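Local atomic coordinates of putative uncharacterized protein (Thermotoga maritima, PDB entry 3CNL), a protein that binds GTP and probably hydrolyses it in a late step of 50S ribosomal subunit assembly, in which it probably also binds 23S rRNA. Residues L168-S173 with V243-P248; L174-I179 with R183-A188; S203-D208 with M229-E234; F209-G214 with G220-E225. One frame throughout, in Å; residues are numbered along the deposited sequence.

Interaction 1 of 4, residues L168-S173 with V243-P248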
loop_
_atom_site.group_PDB
_atom_site.type_symbol
_atom_site.label_atom_id
_atom_site.label_comp_id
_atom_site.label_asym_id
_atom_site.label_seq_id
_atom_site.Cartn_x
_atom_site.Cartn_y
_atom_site.Cartn_z
ATOM N N LEU A 168 5.406 -2.497 6.219
ATOM C CA LEU A 168 4.132 -1.791 6.398
ATOM C C LEU A 168 4.301 -0.390 6.983
ATOM O O LEU A 168 3.526 0.514 6.661
ATOM C CB LEU A 168 3.153 -2.607 7.236
ATOM C CG LEU A 168 2.640 -3.926 6.651
ATOM C CD1 LEU A 168 1.836 -4.673 7.701
ATOM C CD2 LEU A 168 1.764 -3.625 5.412
ATOM N N LEU A 169 5.280 -0.204 7.860
ATOM C CA LEU A 169 5.631 1.146 8.303
ATOM C C LEU A 169 6.099 2.039 7.155
ATOM O O LEU A 169 5.711 3.214 7.046
ATOM C CB LEU A 169 6.729 1.079 9.391
ATOM C CG LEU A 169 7.309 2.386 9.922
ATOM C CD1 LEU A 169 6.230 3.159 10.643
ATOM C CD2 LEU A 169 8.463 2.065 10.893
ATOM N N LEU A 170 6.972 1.492 6.323
ATOM C CA LEU A 170 7.569 2.251 5.210
ATOM C C LEU A 170 6.528 2.708 4.157
ATOM O O LEU A 170 6.706 3.729 3.507
ATOM C CB LEU A 170 8.676 1.394 4.539
ATOM C CG LEU A 170 10.014 1.252 5.265
ATOM C CD1 LEU A 170 10.888 0.098 4.749
ATOM C CD2 LEU A 170 10.806 2.538 5.216
ATOM N N VAL A 171 5.460 1.935 3.966
ATOM C CA VAL A 171 4.388 2.339 3.039
ATOM C C VAL A 171 3.237 3.106 3.749
ATOM O O VAL A 171 2.230 3.439 3.132
ATOM C CB VAL A 171 3.851 1.133 2.208
ATOM C CG1 VAL A 171 4.959 0.570 1.310
ATOM C CG2 VAL A 171 3.290 0.051 3.117
ATOM N N GLY A 172 3.417 3.417 5.029
ATOM C CA GLY A 172 2.418 4.188 5.811
ATOM C C GLY A 172 1.158 3.439 6.192
ATOM O O GLY A 172 0.161 4.037 6.618
ATOM N N SER A 173 1.195 2.124 6.035
ATOM C CA SER A 173 0.071 1.273 6.369
ATOM C C SER A 173 -0.023 1.012 7.883
ATOM O O SER A 173 -1.121 0.863 8.452
ATOM C CB SER A 173 0.198 -0.029 5.591
ATOM O OG SER A 173 -0.873 -0.888 5.889
ATOM N N VAL A 243 11.833 4.869 -4.474
ATOM C CA VAL A 243 12.515 3.801 -3.766
ATOM C C VAL A 243 11.493 2.670 -3.539
ATOM O O VAL A 243 10.365 2.954 -3.198
ATOM C CB VAL A 243 13.072 4.373 -2.420
ATOM C CG1 VAL A 243 13.125 3.348 -1.351
ATOM C CG2 VAL A 243 14.481 4.967 -2.625
ATOM N N SER A 244 11.880 1.415 -3.789
ATOM C CA SER A 244 11.067 0.249 -3.435
ATOM C C SER A 244 11.669 -0.499 -2.244
ATOM O O SER A 244 12.828 -0.282 -1.898
ATOM C CB SER A 244 10.895 -0.695 -4.630
ATOM O OG SER A 244 10.116 -0.093 -5.643
ATOM N N PHE A 245 10.888 -1.376 -1.613
ATOM C CA PHE A 245 11.303 -1.958 -0.331
ATOM C C PHE A 245 11.383 -3.471 -0.347
ATOM O O PHE A 245 11.810 -4.066 0.642
ATOM C CB PHE A 245 10.389 -1.489 0.820
ATOM C CG PHE A 245 10.080 0.005 0.802
ATOM C CD1 PHE A 245 11.095 0.947 0.952
ATOM C CD2 PHE A 245 8.774 0.451 0.683
ATOM C CE1 PHE A 245 10.816 2.309 0.936
ATOM C CE2 PHE A 245 8.480 1.807 0.676
ATOM C CZ PHE A 245 9.502 2.741 0.790
ATOM N N GLU A 246 10.940 -4.070 -1.456
ATOM C CA GLU A 246 10.939 -5.525 -1.667
ATOM C C GLU A 246 11.191 -5.804 -3.141
ATOM O O GLU A 246 10.728 -5.043 -3.993
ATOM C CB GLU A 246 9.564 -6.126 -1.375
ATOM C CG GLU A 246 9.037 -5.895 -0.040
ATOM C CD GLU A 246 7.874 -6.763 0.269
ATOM O OE1 GLU A 246 6.797 -6.538 -0.325
ATOM O OE2 GLU A 246 8.033 -7.647 1.140
ATOM N N ARG A 247 11.878 -6.920 -3.409
ATOM C CA ARG A 247 12.156 -7.473 -4.743
ATOM C C ARG A 247 11.680 -8.929 -4.793
ATOM O O ARG A 247 11.799 -9.630 -3.793
ATOM C CB ARG A 247 13.667 -7.499 -4.999
ATOM C CG ARG A 247 14.355 -6.171 -5.170
ATOM C CD ARG A 247 15.849 -6.336 -4.839
ATOM N NE ARG A 247 16.372 -7.659 -5.218
ATOM C CZ ARG A 247 17.664 -8.002 -5.197
ATOM N NH1 ARG A 247 18.590 -7.126 -4.814
ATOM N NH2 ARG A 247 18.039 -9.227 -5.564
ATOM N N PRO A 248 11.172 -9.400 -5.961
ATOM C CA PRO A 248 10.592 -10.753 -6.057
ATOM C C PRO A 248 11.236 -11.954 -5.297
ATOM O O PRO A 248 10.460 -12.824 -4.890
ATOM C CB PRO A 248 10.460 -10.979 -7.564
ATOM C CG PRO A 248 10.227 -9.618 -8.109
ATOM C CD PRO A 248 11.053 -8.677 -7.249
#
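Leu170 and Val171 meet the ring of Phe245 where helix 162-170 ends in a Schellman motif. Gly172 is the C-prime residue, with a positive phi of 73°. Its N bonds to Leu169 O at 3.1 Å, and Ser173 N makes a weak bond to Leu168 O. This turn stops the helix. Leu170, the last helical residue, and Val171, the first beyond, both touch segment 243-248.

The contact between the segments is apolar and is built on one ring. A CH-pi contact comes first. Leu170 CB sits over the centre of one face of Phe245, 3.9 Å from the ring centroid and 10° off the ring normal. Leu170 CG stands anti to its own carbonyl carbon, which carries the isobutyl group across the same ring, and Leu170 CD1 reaches Phe245 CD1 at 3.9 Å. Val171 takes the rim instead. Its CG1 lies at the ring edge, near the ring plane, 3.8 Å from Phe245 CE2. Face and edge are therefore held by consecutive residues. All three residues are buried, and helix 224-236 adds Val235 against both Leu170 and Phe245.

Polar bonds tie the helix end to the nucleotide site. Val171 O accepts from Asn109 ND2, a GTP-binding residue, and Ser173 OG bonds to Pro108 O. The Val171 side chain lies about 9 Å from the bound GNP. On the ring face opposite Leu170 lies a backbone atom of the same segment, Val243 O, 4.1 Å above the plane and offset toward the rim.

Interaction 2 of 4, residues L174-I179 with R183-A188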
loop_
_atom_site.group_PDB
_atom_site.type_symbol
_atom_site.label_atom_id
_atom_site.label_comp_id
_atom_site.label_asym_id
_atom_site.label_seq_id
_atom_site.Cartn_x
_atom_site.Cartn_y
_atom_site.Cartn_z
ATOM N N LEU A 174 1.130 0.953 8.535
ATOM C CA LEU A 174 1.165 0.747 9.971
ATOM C C LEU A 174 1.739 1.991 10.651
ATOM O O LEU A 174 2.869 2.366 10.382
ATOM C CB LEU A 174 1.957 -0.536 10.298
ATOM C CG LEU A 174 2.065 -1.096 11.719
ATOM C CD1 LEU A 174 0.706 -1.610 12.253
ATOM C CD2 LEU A 174 3.110 -2.209 11.735
ATOM N N PRO A 175 0.954 2.637 11.542
ATOM C CA PRO A 175 1.414 3.831 12.288
ATOM C C PRO A 175 2.560 3.596 13.273
ATOM O O PRO A 175 2.620 2.556 13.899
ATOM C CB PRO A 175 0.144 4.282 13.053
ATOM C CG PRO A 175 -1.007 3.608 12.328
ATOM C CD PRO A 175 -0.441 2.295 11.873
ATOM N N VAL A 176 3.446 4.591 13.400
ATOM C CA VAL A 176 4.557 4.592 14.360
ATOM C C VAL A 176 4.085 4.301 15.787
ATOM O O VAL A 176 4.756 3.595 16.542
ATOM C CB VAL A 176 5.331 5.933 14.294
ATOM C CG1 VAL A 176 6.156 6.178 15.542
ATOM C CG2 VAL A 176 6.222 5.954 13.066
ATOM N N GLU A 177 2.907 4.826 16.116
ATOM C CA GLU A 177 2.266 4.651 17.415
ATOM C C GLU A 177 2.026 3.200 17.776
ATOM O O GLU A 177 2.011 2.854 18.951
ATOM C CB GLU A 177 0.924 5.392 17.437
ATOM C CG GLU A 177 1.036 6.902 17.240
ATOM C CD GLU A 177 1.162 7.336 15.777
ATOM O OE1 GLU A 177 1.861 6.660 14.995
ATOM O OE2 GLU A 177 0.567 8.376 15.416
ATOM N N ARG A 178 1.827 2.365 16.761
ATOM C CA ARG A 178 1.516 0.946 16.923
ATOM C C ARG A 178 2.786 0.096 17.121
ATOM O O ARG A 178 2.710 -1.109 17.404
ATOM C CB ARG A 178 0.796 0.467 15.657
ATOM C CG ARG A 178 -0.516 -0.250 15.855
ATOM C CD ARG A 178 -1.692 0.707 15.732
ATOM N NE ARG A 178 -2.285 1.038 17.031
ATOM C CZ ARG A 178 -2.355 2.264 17.554
ATOM N NH1 ARG A 178 -2.929 2.438 18.738
ATOM N NH2 ARG A 178 -1.865 3.317 16.902
ATOM N N ILE A 179 3.954 0.714 16.938
ATOM C CA ILE A 179 5.231 -0.007 17.001
ATOM C C ILE A 179 5.791 0.011 18.425
ATOM O O ILE A 179 6.034 1.073 19.004
ATOM C CB ILE A 179 6.281 0.583 16.010
ATOM C CG1 ILE A 179 5.711 0.671 14.584
ATOM C CG2 ILE A 179 7.608 -0.206 16.064
ATOM C CD1 ILE A 179 5.427 -0.665 13.905
ATOM N N ARG A 183 13.511 -2.303 17.326
ATOM C CA ARG A 183 14.118 -3.115 16.267
ATOM C C ARG A 183 13.314 -3.070 14.964
ATOM O O ARG A 183 13.865 -3.256 13.884
ATOM C CB ARG A 183 14.317 -4.555 16.740
ATOM C CG ARG A 183 15.405 -4.667 17.814
ATOM C CD ARG A 183 15.533 -6.070 18.359
ATOM N NE ARG A 183 14.343 -6.417 19.131
ATOM C CZ ARG A 183 14.277 -7.402 20.016
ATOM N NH1 ARG A 183 15.340 -8.154 20.275
ATOM N NH2 ARG A 183 13.140 -7.618 20.645
ATOM N N ILE A 184 12.020 -2.792 15.068
ATOM C CA ILE A 184 11.200 -2.580 13.885
ATOM C C ILE A 184 11.545 -1.261 13.185
ATOM O O ILE A 184 11.619 -1.227 11.953
ATOM C CB ILE A 184 9.695 -2.676 14.226
ATOM C CG1 ILE A 184 9.359 -4.107 14.624
ATOM C CG2 ILE A 184 8.838 -2.183 13.041
ATOM C CD1 ILE A 184 7.966 -4.282 15.266
ATOM N N PHE A 185 11.775 -0.187 13.957
ATOM C CA PHE A 185 12.300 1.057 13.383
ATOM C C PHE A 185 13.655 0.868 12.747
ATOM O O PHE A 185 13.892 1.360 11.655
ATOM C CB PHE A 185 12.390 2.200 14.404
ATOM C CG PHE A 185 11.071 2.635 14.958
ATOM C CD1 PHE A 185 10.037 3.033 14.112
ATOM C CD2 PHE A 185 10.866 2.668 16.339
ATOM C CE1 PHE A 185 8.817 3.446 14.629
ATOM C CE2 PHE A 185 9.643 3.096 16.885
ATOM C CZ PHE A 185 8.612 3.470 16.022
ATOM N N GLU A 186 14.548 0.169 13.436
ATOM C CA GLU A 186 15.867 -0.137 12.887
ATOM C C GLU A 186 15.806 -0.946 11.579
ATOM O O GLU A 186 16.512 -0.611 10.609
ATOM C CB GLU A 186 16.728 -0.820 13.942
ATOM C CG GLU A 186 17.012 0.109 15.118
ATOM C CD GLU A 186 17.713 -0.558 16.281
ATOM O OE1 GLU A 186 18.342 0.179 17.063
ATOM O OE2 GLU A 186 17.618 -1.792 16.456
ATOM N N ARG A 187 14.966 -1.985 11.546
ATOM C CA ARG A 187 14.731 -2.802 10.340
ATOM C C ARG A 187 14.255 -1.938 9.172
ATOM O O ARG A 187 14.748 -2.043 8.056
ATOM C CB ARG A 187 13.623 -3.823 10.624
ATOM C CG ARG A 187 13.787 -5.230 10.054
ATOM C CD ARG A 187 13.711 -5.434 8.567
ATOM N NE ARG A 187 15.050 -5.579 8.007
ATOM C CZ ARG A 187 15.368 -6.046 6.800
ATOM N NH1 ARG A 187 16.643 -6.054 6.440
ATOM N NH2 ARG A 187 14.454 -6.494 5.947
ATOM N N ALA A 188 13.243 -1.129 9.430
ATOM C CA ALA A 188 12.704 -0.214 8.413
ATOM C C ALA A 188 13.780 0.725 7.891
ATOM O O ALA A 188 13.871 0.951 6.689
ATOM C CB ALA A 188 11.548 0.596 8.990
#
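The 3-10 turn 176-178 lies in the connection between helix 162-170 and helix 182-196, and Val176 and Ile179 fold it back onto Ile184 and Phe185 in the first turns of the second helix. At the turn, Arg178 N bonds to Pro175 O and Ile179 N to Val176 O. These bonds fix the backbone from which the two side chains reach out.

Ile179 has the most surface covered here. Its CG2 lies over one face of the Phe185 ring, offset toward the rim, with the centroid 4.0 Å away. CG2 stands anti to the backbone N of Ile179, which points this methyl at the helix, where it also touches Ile184 CB at 3.7 Å. It thus touches both helix residues. Ile179 CD1 runs on to Ile184 CG2 at 3.8 Å. Val176 meets the far end of the ring, its side chain at about a right angle to that of Phe185, with CG1 3.7 Å from Phe185 CZ. Leu169, Leu228, Phe202 and Phe232 also touch Phe185, so the ring links three other helices to this turn.

With an alanine here in place of Phe185, Val176 and one flank of Ile179 would probably lose the surface they rest on, and a gap would be likely to open beside Leu169. The contact is wholly apolar, so it rests on fit of shape and exclusion of water.

Interaction 3 of 4, residues S203-D208 with M229-E234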
loop_
_atom_site.group_PDB
_atom_site.type_symbol
_atom_site.label_atom_id
_atom_site.label_comp_id
_atom_site.label_asym_id
_atom_site.label_seq_id
_atom_site.Cartn_x
_atom_site.Cartn_y
_atom_site.Cartn_z
ATOM N N SER A 203 21.025 5.584 14.837
ATOM C CA SER A 203 21.098 6.629 15.849
ATOM C C SER A 203 21.585 7.963 15.300
ATOM O O SER A 203 20.982 9.005 15.583
ATOM C CB SER A 203 21.970 6.166 17.029
ATOM O OG SER A 203 21.253 5.178 17.757
ATOM N N GLU A 204 22.648 7.938 14.497
ATOM C CA GLU A 204 23.177 9.157 13.897
ATOM C C GLU A 204 22.225 9.772 12.879
ATOM O O GLU A 204 22.096 11.000 12.806
ATOM C CB GLU A 204 24.493 8.876 13.191
ATOM C CG GLU A 204 25.703 8.632 14.105
ATOM C CD GLU A 204 26.936 8.209 13.320
ATOM O OE1 GLU A 204 27.093 8.648 12.161
ATOM O OE2 GLU A 204 27.758 7.425 13.857
ATOM N N PHE A 205 21.596 8.924 12.057
ATOM C CA PHE A 205 20.682 9.417 11.036
ATOM C C PHE A 205 19.520 10.197 11.653
ATOM O O PHE A 205 19.191 11.296 11.190
ATOM C CB PHE A 205 20.147 8.272 10.155
ATOM C CG PHE A 205 19.236 8.748 9.064
ATOM C CD1 PHE A 205 19.753 9.116 7.826
ATOM C CD2 PHE A 205 17.859 8.883 9.289
ATOM C CE1 PHE A 205 18.894 9.583 6.810
ATOM C CE2 PHE A 205 17.014 9.354 8.295
ATOM C CZ PHE A 205 17.536 9.702 7.044
ATOM N N PHE A 206 18.915 9.646 12.692
ATOM C CA PHE A 206 17.731 10.259 13.310
ATOM C C PHE A 206 17.992 11.409 14.265
ATOM O O PHE A 206 17.123 12.251 14.468
ATOM C CB PHE A 206 16.834 9.188 13.915
ATOM C CG PHE A 206 16.141 8.379 12.859
ATOM C CD1 PHE A 206 15.060 8.923 12.169
ATOM C CD2 PHE A 206 16.639 7.134 12.479
ATOM C CE1 PHE A 206 14.442 8.218 11.148
ATOM C CE2 PHE A 206 16.019 6.405 11.453
ATOM C CZ PHE A 206 14.920 6.946 10.799
ATOM N N GLU A 207 19.192 11.467 14.832
ATOM C CA GLU A 207 19.592 12.672 15.564
ATOM C C GLU A 207 19.770 13.807 14.548
ATOM O O GLU A 207 19.245 14.906 14.729
ATOM C CB GLU A 207 20.864 12.410 16.388
ATOM C CG GLU A 207 20.985 13.262 17.659
ATOM C CD GLU A 207 22.022 14.347 17.523
ATOM O OE1 GLU A 207 22.213 15.145 18.478
ATOM O OE2 GLU A 207 22.662 14.395 16.449
ATOM N N ASP A 208 20.468 13.532 13.455
ATOM C CA ASP A 208 20.634 14.526 12.397
ATOM C C ASP A 208 19.314 15.005 11.747
ATOM O O ASP A 208 19.142 16.202 11.509
ATOM C CB ASP A 208 21.577 14.015 11.328
ATOM C CG ASP A 208 21.650 14.942 10.149
ATOM O OD1 ASP A 208 22.083 16.091 10.334
ATOM O OD2 ASP A 208 21.264 14.529 9.035
ATOM N N MET A 229 8.485 9.411 13.350
ATOM C CA MET A 229 7.138 9.629 12.810
ATOM C C MET A 229 7.167 10.407 11.498
ATOM O O MET A 229 6.586 9.983 10.503
ATOM C CB MET A 229 6.280 10.378 13.843
ATOM C CG MET A 229 5.000 11.008 13.293
ATOM S SD MET A 229 3.728 9.763 12.991
ATOM C CE MET A 229 2.221 10.752 12.978
ATOM N N LEU A 230 7.848 11.549 11.503
ATOM C CA LEU A 230 7.932 12.415 10.332
ATOM C C LEU A 230 8.726 11.779 9.203
ATOM O O LEU A 230 8.345 11.889 8.036
ATOM C CB LEU A 230 8.548 13.751 10.734
ATOM C CG LEU A 230 8.848 14.877 9.735
ATOM C CD1 LEU A 230 7.649 15.286 8.884
ATOM C CD2 LEU A 230 9.380 16.082 10.527
ATOM N N PHE A 231 9.842 11.129 9.539
ATOM C CA PHE A 231 10.665 10.501 8.496
ATOM C C PHE A 231 9.850 9.463 7.729
ATOM O O PHE A 231 9.786 9.497 6.489
ATOM C CB PHE A 231 11.956 9.878 9.072
ATOM C CG PHE A 231 12.735 9.087 8.060
ATOM C CD1 PHE A 231 13.412 9.724 7.035
ATOM C CD2 PHE A 231 12.738 7.702 8.099
ATOM C CE1 PHE A 231 14.093 8.986 6.073
ATOM C CE2 PHE A 231 13.450 6.954 7.138
ATOM C CZ PHE A 231 14.111 7.594 6.144
ATOM N N PHE A 232 9.214 8.560 8.464
ATOM C CA PHE A 232 8.486 7.455 7.838
ATOM C C PHE A 232 7.216 7.899 7.144
ATOM O O PHE A 232 6.794 7.288 6.162
ATOM C CB PHE A 232 8.251 6.285 8.819
ATOM C CG PHE A 232 9.514 5.569 9.178
ATOM C CD1 PHE A 232 10.229 4.876 8.214
ATOM C CD2 PHE A 232 10.026 5.614 10.483
ATOM C CE1 PHE A 232 11.444 4.242 8.536
ATOM C CE2 PHE A 232 11.225 4.980 10.805
ATOM C CZ PHE A 232 11.929 4.293 9.838
ATOM N N THR A 233 6.651 9.002 7.610
ATOM C CA THR A 233 5.521 9.638 6.931
ATOM C C THR A 233 6.011 10.164 5.603
ATOM O O THR A 233 5.385 9.930 4.576
ATOM C CB THR A 233 4.938 10.775 7.782
ATOM O OG1 THR A 233 4.360 10.192 8.952
ATOM C CG2 THR A 233 3.857 11.550 7.014
ATOM N N GLU A 234 7.152 10.847 5.613
ATOM C CA GLU A 234 7.776 11.283 4.381
ATOM C C GLU A 234 8.173 10.147 3.418
ATOM O O GLU A 234 7.950 10.250 2.209
ATOM C CB GLU A 234 8.982 12.174 4.689
ATOM C CG GLU A 234 8.561 13.572 5.143
ATOM C CD GLU A 234 9.715 14.527 5.263
ATOM O OE1 GLU A 234 9.452 15.732 5.454
ATOM O OE2 GLU A 234 10.880 14.087 5.177
#
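An aromatic cluster of Phe205, Phe206, Phe231 and Phe232 joins helix 202-212 to helix 224-236. Phe231 is its centre. Phe205 turns its edge to the Phe231 face, with centroids 5.1 Å apart and planes at 71°. Its CE2 hangs over that face toward the rim, and its CZ comes to 3.6 Å from Phe231 CE1. Phe206 makes an offset edge-to-face pair with the same ring, the planes at 82°, and Phe206 CE1 lies 3.5 Å from Phe231 CD2. Phe231 CG is anti to the backbone N, which sends the ring out toward both partners. Phe232 touches more lightly, its CZ 4.1 Å from Phe206 CZ. A leucine in place of Phe231 would probably leave the edges of Phe205 and Phe206 without the flat face they point at.

The short helix segments run nearly perpendicular, at 94°, with axes 11.5 Å apart. The large rings span that distance. Helix 182-196 adds to the cluster: Phe189 meets Phe205 and Phe206, Phe192 sets an edge-to-face pair with Phe231, and Ala188 packs on Phe232.

Interaction 4 of 4, residues F209-G214 with G220-E225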
loop_
_atom_site.group_PDB
_atom_site.type_symbol
_atom_site.label_atom_id
_atom_site.label_comp_id
_atom_site.label_asym_id
_atom_site.label_seq_id
_atom_site.Cartn_x
_atom_site.Cartn_y
_atom_site.Cartn_z
ATOM N N PHE A 209 18.406 14.071 11.458
ATOM C CA PHE A 209 17.091 14.386 10.893
ATOM C C PHE A 209 16.307 15.301 11.814
ATOM O O PHE A 209 15.641 16.237 11.342
ATOM C CB PHE A 209 16.269 13.099 10.673
ATOM C CG PHE A 209 14.981 13.319 9.903
ATOM C CD1 PHE A 209 14.973 13.276 8.512
ATOM C CD2 PHE A 209 13.790 13.586 10.571
ATOM C CE1 PHE A 209 13.790 13.480 7.786
ATOM C CE2 PHE A 209 12.598 13.792 9.856
ATOM C CZ PHE A 209 12.609 13.733 8.458
ATOM N N ALA A 210 16.361 14.991 13.111
ATOM C CA ALA A 210 15.623 15.689 14.156
ATOM C C ALA A 210 16.112 17.129 14.320
ATOM O O ALA A 210 15.334 18.025 14.666
ATOM C CB ALA A 210 15.738 14.944 15.482
ATOM N N ARG A 211 17.406 17.320 14.083
ATOM C CA ARG A 211 18.022 18.629 14.063
ATOM C C ARG A 211 17.690 19.373 12.767
ATOM O O ARG A 211 17.212 20.496 12.826
ATOM C CB ARG A 211 19.543 18.506 14.248
ATOM C CG ARG A 211 19.997 18.169 15.669
ATOM C CD ARG A 211 21.525 18.252 15.753
ATOM N NE ARG A 211 22.054 17.788 17.035
ATOM C CZ ARG A 211 22.140 18.536 18.142
ATOM N NH1 ARG A 211 21.724 19.799 18.147
ATOM N NH2 ARG A 211 22.631 18.014 19.257
ATOM N N LYS A 212 17.921 18.753 11.606
ATOM C CA LYS A 212 17.675 19.415 10.313
ATOM C C LYS A 212 16.222 19.873 10.137
ATOM O O LYS A 212 15.939 20.712 9.254
ATOM C CB LYS A 212 18.089 18.527 9.126
ATOM C CG LYS A 212 19.592 18.308 8.943
ATOM C CD LYS A 212 20.317 19.565 8.471
ATOM C CE LYS A 212 21.192 20.164 9.562
ATOM N NZ LYS A 212 22.482 19.423 9.656
ATOM N N ARG A 213 15.330 19.338 10.988
ATOM C CA ARG A 213 13.875 19.578 10.936
ATOM C C ARG A 213 13.316 20.314 12.143
ATOM O O ARG A 213 12.098 20.484 12.246
ATOM C CB ARG A 213 13.090 18.262 10.780
ATOM C CG ARG A 213 13.386 17.498 9.517
ATOM C CD ARG A 213 13.281 18.374 8.282
ATOM N NE ARG A 213 13.508 17.590 7.073
ATOM C CZ ARG A 213 12.557 16.912 6.436
ATOM N NH1 ARG A 213 11.308 16.932 6.875
ATOM N NH2 ARG A 213 12.863 16.214 5.353
ATOM N N GLY A 214 14.194 20.735 13.051
ATOM C CA GLY A 214 13.814 21.511 14.234
ATOM C C GLY A 214 12.995 20.783 15.277
ATOM O O GLY A 214 12.166 21.384 15.975
ATOM N N GLY A 220 16.318 21.096 25.012
ATOM C CA GLY A 220 16.827 21.196 23.653
ATOM C C GLY A 220 17.417 19.902 23.126
ATOM O O GLY A 220 18.392 19.926 22.377
ATOM N N VAL A 221 16.843 18.768 23.522
ATOM C CA VAL A 221 17.328 17.462 23.059
ATOM C C VAL A 221 16.554 17.072 21.790
ATOM O O VAL A 221 15.324 17.181 21.777
ATOM C CB VAL A 221 17.165 16.361 24.153
ATOM C CG1 VAL A 221 17.526 14.979 23.600
ATOM C CG2 VAL A 221 18.020 16.676 25.373
ATOM N N PRO A 222 17.268 16.649 20.719
ATOM C CA PRO A 222 16.599 16.139 19.510
ATOM C C PRO A 222 15.510 15.114 19.837
ATOM O O PRO A 222 15.759 14.165 20.584
ATOM C CB PRO A 222 17.749 15.506 18.712
ATOM C CG PRO A 222 18.936 16.353 19.073
ATOM C CD PRO A 222 18.737 16.664 20.558
ATOM N N ASP A 223 14.306 15.327 19.313
ATOM C CA ASP A 223 13.195 14.407 19.564
ATOM C C ASP A 223 13.192 13.286 18.517
ATOM O O ASP A 223 12.674 13.471 17.419
ATOM C CB ASP A 223 11.848 15.150 19.559
ATOM C CG ASP A 223 10.719 14.336 20.196
ATOM O OD1 ASP A 223 10.813 13.091 20.267
ATOM O OD2 ASP A 223 9.726 14.947 20.654
ATOM N N ILE A 224 13.762 12.132 18.878
ATOM C CA ILE A 224 13.863 10.981 17.963
ATOM C C ILE A 224 12.499 10.369 17.660
ATOM O O ILE A 224 12.234 9.985 16.534
ATOM C CB ILE A 224 14.834 9.880 18.480
ATOM C CG1 ILE A 224 16.169 10.485 18.942
ATOM C CG2 ILE A 224 15.039 8.778 17.418
ATOM C CD1 ILE A 224 16.930 11.291 17.911
ATOM N N GLU A 225 11.624 10.285 18.653
ATOM C CA GLU A 225 10.267 9.793 18.407
ATOM C C GLU A 225 9.539 10.547 17.277
ATOM O O GLU A 225 8.903 9.934 16.415
ATOM C CB GLU A 225 9.447 9.864 19.684
ATOM C CG GLU A 225 8.133 9.127 19.577
ATOM C CD GLU A 225 7.371 9.134 20.868
ATOM O OE1 GLU A 225 7.288 8.060 21.508
ATOM O OE2 GLU A 225 6.870 10.215 21.252
#
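Pro222, Ala210 and Arg211 carry this contact, in which the end of helix 202-212 meets the loop that leads into helix 224-236. Pro222 has the largest covered surface of the three. Two corners of its ring touch two consecutive residues of the helix.

The first corner is Pro222 CB, which meets Ala210 CB at 3.8 Å. Ala210 is buried and points its methyl at the loop. The small side chain lets the backbones come close, and the CA atoms of Ala210 and Pro222 are 5.5 Å apart. The same methyl lies 3.9 Å from Asp223 O. Ala227 of helix 224-236 also touches Ala210.

The second corner is Pro222 CG, which lies over one face of the Arg211 guanidinium, 3.8 Å above its plane and offset toward the rim. Pro222 CG is 4.0 Å from Arg211 CZ. The Arg211 chain is extended from CG to NE, and this carries the flat group out so that one face comes to lie against the proline. The charge is answered within the same helix, where Arg211 NH2 forms a salt bridge with Glu207 OE1. Glu207 also packs on Pro222, so the ring rests against both members of the ion pair.

Both ends of the loop carry a helix-end signal. Gly214, with positive phi, closes helix 202-212 in a Schellman motif, and its N bonds to Arg211 O at 3.0 Å. Asp223 stands at the N-cap of the next helix, and its OD1 accepts a weak bond from Arg226 N. The whole is a helix-loop-helix connection, capped at both helix ends.

In the fold
The GTP-binding part of the chain, with its mixed sheet and P-loop, comes first, and the four contacts follow it. Interaction 1 opens at the end of helix 162-170 and closes only at 243-248, so its long loop encloses the other three. Interaction 2 closes a short loop at the start of helix 182-196. Interaction 3 comes next in series and joins helices 202-212 and 224-236. Interaction 4 lies within its loop and pins the connection between the same two helices. No loops cross. Phe232 touches Leu169, Leu170 and Ala188, linking interactions 1, 2 and 3. An Arg213-Glu234 salt bridge joins interactions 3 and 4.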